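Side-chain contacts in Asp (Solanum tuberosum, PDB 3RFI), which forms the saposin-like domain, or plant-specific insert, of a potato aspartic protease and probably interacts with lipid membranes: residues Val30-Val35 and Trp82-Leu87; Ala39-Val44 and Thr74-Ala79; Tyr18-Trp23 and Lys95-Val100. All coordinates share one frame; numbering follows the deposited sequence.

The chain's four helices are 6-29, 32-38, 71-87 and 90-104, and each contact joins the first half of the chain to the second. Contact 3 pairs helix 6-29 with helix 90-104. Contacts 1 and 2, with centres about 10 Å apart, both use helix 71-87 and touch where Pro32 and Asp33 pack against Glu77. Contact 3 lies about 17 Å from contact 1 and 27 Å from contact 2, centre to centre; Leu87 of contact 1 accepts a probable hydrogen bond from its Trp23. Along the sequence contact 3 encloses contact 1, which encloses contact 2. Saposin region 2 precedes region 1 here, the swapped order of a swaposin, and the three contacts hold the two halves together.

Contact 1 (Val30-Val35 and Trp82-Leu87); sequences VRPDQV and WMQNQL
Val30 and Gln84 approach from opposite directions, the branched end of the valine meeting the extended chain of the glutamine. Val30 CG2 lies against the amide carbon, 3.7 Å from Gln84 CD; the still shorter approach of Val30 CG1 to the glutamine is doubtful, because that methyl is irregularly placed. Pro32 crosses the glutamine at about a right angle, with Pro32 CG 3.4 Å from Gln84 OE1. This is where the loop after helix 6-29 gives way to helix 32-38, with Arg31 at the N-cap, so the glutamine of helix 71-87 bridges the bend between two consecutive helices of the saposin-like fold. The amide nitrogen, Gln84 NE2, passes 3.0 Å from Val30 O, but the angle is poor for a hydrogen bond; instead Gln84 NE2 donates to Val27 O. With CG lying anti to the carbonyl carbon (chi1 -74°) and the chain extended beyond it, the amide is carried out to this bend. Cut back to an alanine, this position would probably leave Val27 O without its amide partner and open a gap beside Val30 and Pro32.

Contact 2 (Ala39-Val44 and Thr74-Ala79); sequences AGLCFV and TACEMA
Leu41 and Cys76 make the apolar part of this contact. Leu41 CD1 reaches across to the beta carbon of the half-cystine, 3.9 Å from Cys76 CB, and stands equally near its sulfur, 3.9 Å from Cys76 SG. Leu41 CD1 lies anti to CA (chi2 176°), which carries it forward to the helix. The second meeting sets a sulfur against a carboxylate: Cys42 SG lies 3.7 Å from Glu77 OE1 and 3.9 Å from Glu77 CD. It is van der Waals contact rather than a hydrogen bond, since this sulfur is already committed to a disulfide. The Glu77 chain, extended beyond CG, brings its carboxylate to Cys42 SG, with Glu77 CG 4.1 Å from that sulfur.

Both half-cystines are bonded to partners outside the two segments: Cys42 to Cys73 and Cys76 to Cys36, two of the three disulfides that the chain holds, as is usual for saposin-like domains; the third, Cys11 with Cys104, ties helix 6-29 to helix 90-104. The backbone is set by a Schellman motif in which Gly40, with a positive phi of 83°, ends the preceding helix and sends the chain on toward Leu41 and Cys42. Cys42 is also hydrogen-bonded through its backbone to Cys36. The loop that follows helix 32-38 is thus laid against the early turns of helix 71-87, and Glu77 in turn packs on Pro32, Asp33 and Cys36 of helix 32-38.

Contact 3 (Tyr18-Trp23 and Lys95-Val100); sequences YGEMIW and KVLEYV
Gly19 opens the contact with its backbone: Leu97 CD2 rests 3.6 Å from Gly19 O. A beta carbon at this position would stand only 3.1 Å from Leu97 CD2, so the bare glycine lets the leucine come up to the main chain. Helix 6-29 is kinked here, the N of Glu20 and of Met21 making no bond to the turn before. Glu20 then offers the aliphatic part of its side chain, crossing Leu97 at about a right angle with its CG 3.7 Å from Leu97 CD1; its carboxylate has a long, weak ion pair with Lys93.

One turn on, Trp23 is swung toward the partner helix with CG anti to the backbone N (chi1 175°). Val96 lies over one face of the indole: Val96 CG2 is 4.0 Å from the centroid of the Trp23 six-membered ring, 27° off its normal, a CH-pi contact. The same methyl is closest to the rim, 3.6 Å from Trp23 CH2, while Val96 CG1 sits 3.7 Å from Trp23 CZ3. The hydrogen bond from Trp23 NE1 to Leu87 O helps fix the rotation of the indole. The segments cross at 123°, axes 10.4 Å apart, joining the first and last modelled helices of the saposin-like domain, a pair also tied by Cys11-Cys104; Trp23 packs on Thr92 and Lys93, where helix 71-87 hands over to helix 90-104.

Contact 1 (Val30-Val35 and Trp82-Leu87)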
# COMPACT_ATOMS: atom_id res chain seq x y z
N VAL A 30 -3.21 1.75 6.03
CA VAL A 30 -4.60 1.97 5.58
C VAL A 30 -5.62 1.76 6.71
O VAL A 30 -5.52 0.81 7.46
CB VAL A 30 -4.94 1.28 4.28
CG1 VAL A 30 -4.12 0.14 3.99
CG2 VAL A 30 -6.44 0.90 4.20
N ARG A 31 -6.57 2.68 6.86
CA ARG A 31 -7.54 2.55 7.95
C ARG A 31 -8.89 2.38 7.33
O ARG A 31 -9.38 3.29 6.73
CB ARG A 31 -7.54 3.80 8.84
CG ARG A 31 -6.26 3.91 9.71
CD ARG A 31 -6.04 5.35 10.18
NE ARG A 31 -5.99 6.33 9.08
CZ ARG A 31 -5.23 7.43 9.07
NH1 ARG A 31 -4.41 7.71 10.09
NH2 ARG A 31 -5.27 8.25 8.02
N PRO A 32 -9.46 1.16 7.45
CA PRO A 32 -10.75 0.85 6.82
C PRO A 32 -11.75 1.91 7.18
O PRO A 32 -12.53 2.33 6.33
CB PRO A 32 -11.12 -0.48 7.50
CG PRO A 32 -9.80 -1.12 7.52
CD PRO A 32 -8.91 -0.03 8.11
N ASP A 33 -11.77 2.33 8.43
CA ASP A 33 -12.78 3.32 8.80
C ASP A 33 -12.67 4.67 8.11
O ASP A 33 -13.68 5.30 7.76
CB ASP A 33 -12.95 3.45 10.31
CG ASP A 33 -11.73 3.96 11.02
OD1 ASP A 33 -11.90 4.32 12.19
OD2 ASP A 33 -10.60 3.98 10.47
N GLN A 34 -11.44 5.09 7.90
CA GLN A 34 -11.13 6.36 7.25
C GLN A 34 -11.46 6.25 5.77
O GLN A 34 -12.02 7.17 5.20
CB GLN A 34 -9.63 6.62 7.38
CG GLN A 34 -9.33 8.00 7.54
CD GLN A 34 -10.04 8.60 8.76
OE1 GLN A 34 -9.83 8.18 9.92
NE2 GLN A 34 -10.87 9.60 8.50
N VAL A 35 -11.07 5.14 5.17
CA VAL A 35 -11.30 4.92 3.75
C VAL A 35 -12.82 4.86 3.54
O VAL A 35 -13.35 5.54 2.68
CB VAL A 35 -10.72 3.58 3.27
CG1 VAL A 35 -11.16 3.32 1.85
CG2 VAL A 35 -9.21 3.64 3.24
N TRP A 82 -10.05 -6.80 3.74
CA TRP A 82 -9.67 -7.80 2.75
C TRP A 82 -8.80 -7.23 1.64
O TRP A 82 -7.96 -7.97 1.12
CB TRP A 82 -10.90 -8.45 2.18
CG TRP A 82 -11.49 -9.41 3.16
CD1 TRP A 82 -10.80 -10.11 4.15
CD2 TRP A 82 -12.83 -9.86 3.21
NE1 TRP A 82 -11.66 -10.97 4.78
CE2 TRP A 82 -12.92 -10.82 4.24
CE3 TRP A 82 -14.00 -9.52 2.50
CZ2 TRP A 82 -14.10 -11.47 4.55
CZ3 TRP A 82 -15.17 -10.20 2.77
CH2 TRP A 82 -15.22 -11.14 3.83
N MET A 83 -9.02 -5.95 1.24
CA MET A 83 -8.12 -5.31 0.29
C MET A 83 -6.71 -5.27 0.84
O MET A 83 -5.77 -5.55 0.11
CB MET A 83 -8.57 -3.90 -0.10
CG MET A 83 -9.91 -3.96 -0.84
SD MET A 83 -10.40 -2.24 -1.02
CE MET A 83 -11.97 -2.45 -1.84
N GLN A 84 -6.58 -4.90 2.10
CA GLN A 84 -5.26 -4.84 2.72
C GLN A 84 -4.63 -6.20 2.75
O GLN A 84 -3.41 -6.28 2.62
CB GLN A 84 -5.34 -4.37 4.16
CG GLN A 84 -5.62 -2.83 4.26
CD GLN A 84 -5.90 -2.43 5.71
OE1 GLN A 84 -7.02 -2.63 6.18
NE2 GLN A 84 -4.87 -1.95 6.44
N ASN A 85 -5.44 -7.23 2.98
CA ASN A 85 -4.86 -8.58 3.02
C ASN A 85 -4.37 -9.00 1.63
O ASN A 85 -3.31 -9.65 1.56
CB ASN A 85 -5.85 -9.61 3.51
CG ASN A 85 -5.15 -10.82 4.05
OD1 ASN A 85 -4.48 -10.74 5.04
ND2 ASN A 85 -5.34 -11.98 3.40
N GLN A 86 -5.10 -8.63 0.56
CA GLN A 86 -4.62 -8.88 -0.80
C GLN A 86 -3.29 -8.15 -0.97
O GLN A 86 -2.34 -8.68 -1.56
CB GLN A 86 -5.61 -8.45 -1.88
CG GLN A 86 -5.50 -9.24 -3.20
CD GLN A 86 -4.32 -8.90 -3.95
OE1 GLN A 86 -3.58 -9.80 -4.43
NE2 GLN A 86 -4.08 -7.61 -4.09
N LEU A 87 -3.16 -6.98 -0.40
CA LEU A 87 -1.95 -6.21 -0.69
C LEU A 87 -0.72 -6.82 -0.00
O LEU A 87 0.40 -6.54 -0.42
CB LEU A 87 -2.14 -4.76 -0.23
CG LEU A 87 -3.10 -3.97 -1.09
CD1 LEU A 87 -2.99 -2.52 -0.65
CD2 LEU A 87 -2.68 -4.14 -2.56

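Contact 2 (Ala39-Val44 and Thr74-Ala79)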
# COMPACT_ATOMS: atom_id res chain seq x y z
N ALA A 39 -15.47 7.21 1.50
CA ALA A 39 -16.48 6.65 0.57
C ALA A 39 -17.91 7.00 0.93
O ALA A 39 -18.82 6.62 0.21
CB ALA A 39 -16.32 5.14 0.49
N GLY A 40 -18.11 7.67 2.07
CA GLY A 40 -19.42 8.13 2.46
C GLY A 40 -20.19 7.01 3.15
O GLY A 40 -21.40 7.06 3.24
N LEU A 41 -19.52 5.94 3.57
CA LEU A 41 -20.27 4.81 4.06
C LEU A 41 -20.15 4.64 5.57
O LEU A 41 -20.98 3.95 6.16
CB LEU A 41 -19.87 3.49 3.40
CG LEU A 41 -20.03 3.51 1.87
CD1 LEU A 41 -19.52 2.22 1.32
CD2 LEU A 41 -21.50 3.69 1.55
N CYS A 42 -19.17 5.31 6.18
CA CYS A 42 -18.97 5.27 7.63
C CYS A 42 -18.85 6.65 8.14
O CYS A 42 -18.47 7.54 7.41
CB CYS A 42 -17.64 4.56 7.99
SG CYS A 42 -17.71 2.80 7.60
N PHE A 43 -19.10 6.81 9.43
CA PHE A 43 -18.85 8.08 10.06
C PHE A 43 -17.58 8.05 10.92
O PHE A 43 -17.37 7.12 11.69
CB PHE A 43 -20.05 8.56 10.86
CG PHE A 43 -19.69 9.60 11.87
CD1 PHE A 43 -19.07 10.80 11.47
CD2 PHE A 43 -19.91 9.38 13.25
CE1 PHE A 43 -18.70 11.82 12.45
CE2 PHE A 43 -19.55 10.37 14.22
CZ PHE A 43 -18.95 11.58 13.81
N VAL A 44 -16.73 9.07 10.71
CA VAL A 44 -15.54 9.43 11.48
C VAL A 44 -15.56 8.92 12.93
O VAL A 44 -15.65 9.71 13.90
CB VAL A 44 -15.39 11.04 11.47
CG1 VAL A 44 -14.29 11.56 12.41
CG2 VAL A 44 -15.24 11.59 10.01
N THR A 74 -20.03 -1.36 7.94
CA THR A 74 -19.38 -2.57 8.37
C THR A 74 -18.89 -3.39 7.17
O THR A 74 -17.80 -3.93 7.19
CB THR A 74 -20.38 -3.39 9.20
OG1 THR A 74 -20.95 -2.52 10.19
CG2 THR A 74 -19.69 -4.54 9.90
N ALA A 75 -19.70 -3.50 6.11
CA ALA A 75 -19.28 -4.25 4.92
C ALA A 75 -18.13 -3.56 4.23
O ALA A 75 -17.19 -4.22 3.76
CB ALA A 75 -20.51 -4.46 3.94
N CYS A 76 -18.17 -2.24 4.16
CA CYS A 76 -17.10 -1.52 3.56
C CYS A 76 -15.81 -1.82 4.35
O CYS A 76 -14.75 -1.99 3.76
CB CYS A 76 -17.38 -0.00 3.66
SG CYS A 76 -16.10 1.03 2.89
N GLU A 77 -15.87 -1.72 5.67
CA GLU A 77 -14.64 -1.89 6.43
C GLU A 77 -14.09 -3.34 6.24
O GLU A 77 -12.90 -3.52 6.12
CB GLU A 77 -14.92 -1.69 7.90
CG GLU A 77 -14.96 -0.15 8.18
CD GLU A 77 -15.47 0.21 9.55
OE1 GLU A 77 -15.21 1.37 9.94
OE2 GLU A 77 -16.15 -0.60 10.20
N MET A 78 -14.98 -4.31 6.20
CA MET A 78 -14.60 -5.71 5.90
C MET A 78 -13.95 -5.78 4.55
O MET A 78 -12.90 -6.43 4.44
CB MET A 78 -15.80 -6.64 5.92
CG MET A 78 -16.18 -7.18 7.25
SD MET A 78 -17.80 -7.96 7.32
CE MET A 78 -18.16 -8.17 5.59
N ALA A 79 -14.53 -5.11 3.54
CA ALA A 79 -13.94 -5.09 2.23
C ALA A 79 -12.53 -4.47 2.27
O ALA A 79 -11.66 -5.00 1.62
CB ALA A 79 -14.80 -4.40 1.18

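Contact 3 (Tyr18-Trp23 and Lys95-Val100)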
# COMPACT_ATOMS: atom_id res chain seq x y z
N TYR A 18 14.74 -1.08 2.03
CA TYR A 18 13.59 -0.64 2.80
C TYR A 18 12.26 -0.98 2.14
O TYR A 18 11.23 -0.68 2.69
CB TYR A 18 13.60 0.89 2.97
CG TYR A 18 14.77 1.39 3.74
CD1 TYR A 18 15.93 1.77 3.09
CD2 TYR A 18 14.73 1.47 5.12
CE1 TYR A 18 17.04 2.25 3.78
CE2 TYR A 18 15.81 1.93 5.83
CZ TYR A 18 16.95 2.34 5.17
OH TYR A 18 18.02 2.83 5.86
N GLY A 19 12.30 -1.63 0.98
CA GLY A 19 11.07 -1.67 0.14
C GLY A 19 9.98 -2.49 0.79
O GLY A 19 8.84 -2.07 0.84
N GLU A 20 10.30 -3.69 1.26
CA GLU A 20 9.30 -4.52 1.90
C GLU A 20 8.78 -3.83 3.16
O GLU A 20 7.59 -3.88 3.45
CB GLU A 20 9.84 -5.90 2.27
CG GLU A 20 10.09 -6.75 1.09
CD GLU A 20 10.15 -8.20 1.45
OE1 GLU A 20 10.32 -8.50 2.66
OE2 GLU A 20 10.05 -9.04 0.52
N MET A 21 9.69 -3.23 3.92
CA MET A 21 9.28 -2.54 5.13
C MET A 21 8.31 -1.39 4.81
O MET A 21 7.27 -1.19 5.46
CB MET A 21 10.49 -2.02 5.82
CG MET A 21 10.25 -1.28 7.09
SD MET A 21 11.76 -1.10 8.02
CE MET A 21 11.15 0.13 9.18
N ILE A 22 8.65 -0.61 3.79
CA ILE A 22 7.81 0.51 3.44
C ILE A 22 6.45 0.04 2.94
O ILE A 22 5.42 0.58 3.34
CB ILE A 22 8.50 1.42 2.40
CG1 ILE A 22 9.79 2.04 3.03
CG2 ILE A 22 7.49 2.35 1.67
CD1 ILE A 22 10.76 2.71 2.01
N TRP A 23 6.45 -0.96 2.07
CA TRP A 23 5.22 -1.51 1.55
C TRP A 23 4.39 -2.04 2.71
O TRP A 23 3.18 -1.85 2.73
CB TRP A 23 5.51 -2.69 0.63
CG TRP A 23 4.29 -3.36 0.16
CD1 TRP A 23 3.88 -4.65 0.44
CD2 TRP A 23 3.33 -2.79 -0.71
NE1 TRP A 23 2.67 -4.90 -0.23
CE2 TRP A 23 2.31 -3.77 -0.92
CE3 TRP A 23 3.19 -1.52 -1.31
CZ2 TRP A 23 1.22 -3.53 -1.77
CZ3 TRP A 23 2.10 -1.30 -2.10
CH2 TRP A 23 1.13 -2.27 -2.31
N LYS A 95 5.34 -7.42 -7.19
CA LYS A 95 4.97 -6.65 -8.39
C LYS A 95 5.19 -5.17 -8.08
O LYS A 95 5.70 -4.41 -8.91
CB LYS A 95 3.48 -6.91 -8.68
CG LYS A 95 2.89 -6.22 -9.91
CD LYS A 95 1.68 -7.06 -10.37
CE LYS A 95 0.66 -6.23 -11.10
NZ LYS A 95 1.21 -5.77 -12.42
N VAL A 96 4.82 -4.75 -6.88
CA VAL A 96 4.90 -3.35 -6.57
C VAL A 96 6.35 -2.95 -6.44
O VAL A 96 6.75 -1.94 -6.99
CB VAL A 96 4.19 -3.02 -5.27
CG1 VAL A 96 4.49 -1.56 -4.87
CG2 VAL A 96 2.69 -3.16 -5.46
N LEU A 97 7.14 -3.73 -5.71
CA LEU A 97 8.58 -3.43 -5.57
C LEU A 97 9.34 -3.43 -6.90
O LEU A 97 10.18 -2.57 -7.13
CB LEU A 97 9.25 -4.30 -4.53
CG LEU A 97 8.62 -4.17 -3.13
CD1 LEU A 97 9.38 -5.03 -2.13
CD2 LEU A 97 8.62 -2.72 -2.68
N GLU A 98 9.02 -4.38 -7.78
CA GLU A 98 9.62 -4.45 -9.09
C GLU A 98 9.21 -3.21 -9.91
O GLU A 98 10.04 -2.60 -10.53
CB GLU A 98 9.26 -5.77 -9.80
CG GLU A 98 9.89 -5.95 -11.16
CD GLU A 98 11.36 -5.67 -11.14
OE1 GLU A 98 11.83 -4.95 -12.05
OE2 GLU A 98 12.05 -6.12 -10.19
N TYR A 99 7.93 -2.85 -9.89
CA TYR A 99 7.49 -1.60 -10.55
C TYR A 99 8.31 -0.38 -10.11
O TYR A 99 8.77 0.43 -10.94
CB TYR A 99 6.01 -1.36 -10.19
CG TYR A 99 5.43 -0.13 -10.81
CD1 TYR A 99 5.34 1.05 -10.09
CD2 TYR A 99 4.96 -0.15 -12.14
CE1 TYR A 99 4.77 2.17 -10.64
CE2 TYR A 99 4.39 0.95 -12.71
CZ TYR A 99 4.32 2.13 -11.95
OH TYR A 99 3.78 3.25 -12.52
N VAL A 100 8.44 -0.21 -8.81
CA VAL A 100 9.19 0.93 -8.24
C VAL A 100 10.66 0.84 -8.66
O VAL A 100 11.26 1.84 -9.06
CB VAL A 100 9.11 0.93 -6.73
CG1 VAL A 100 10.03 2.03 -6.14
CG2 VAL A 100 7.63 1.09 -6.31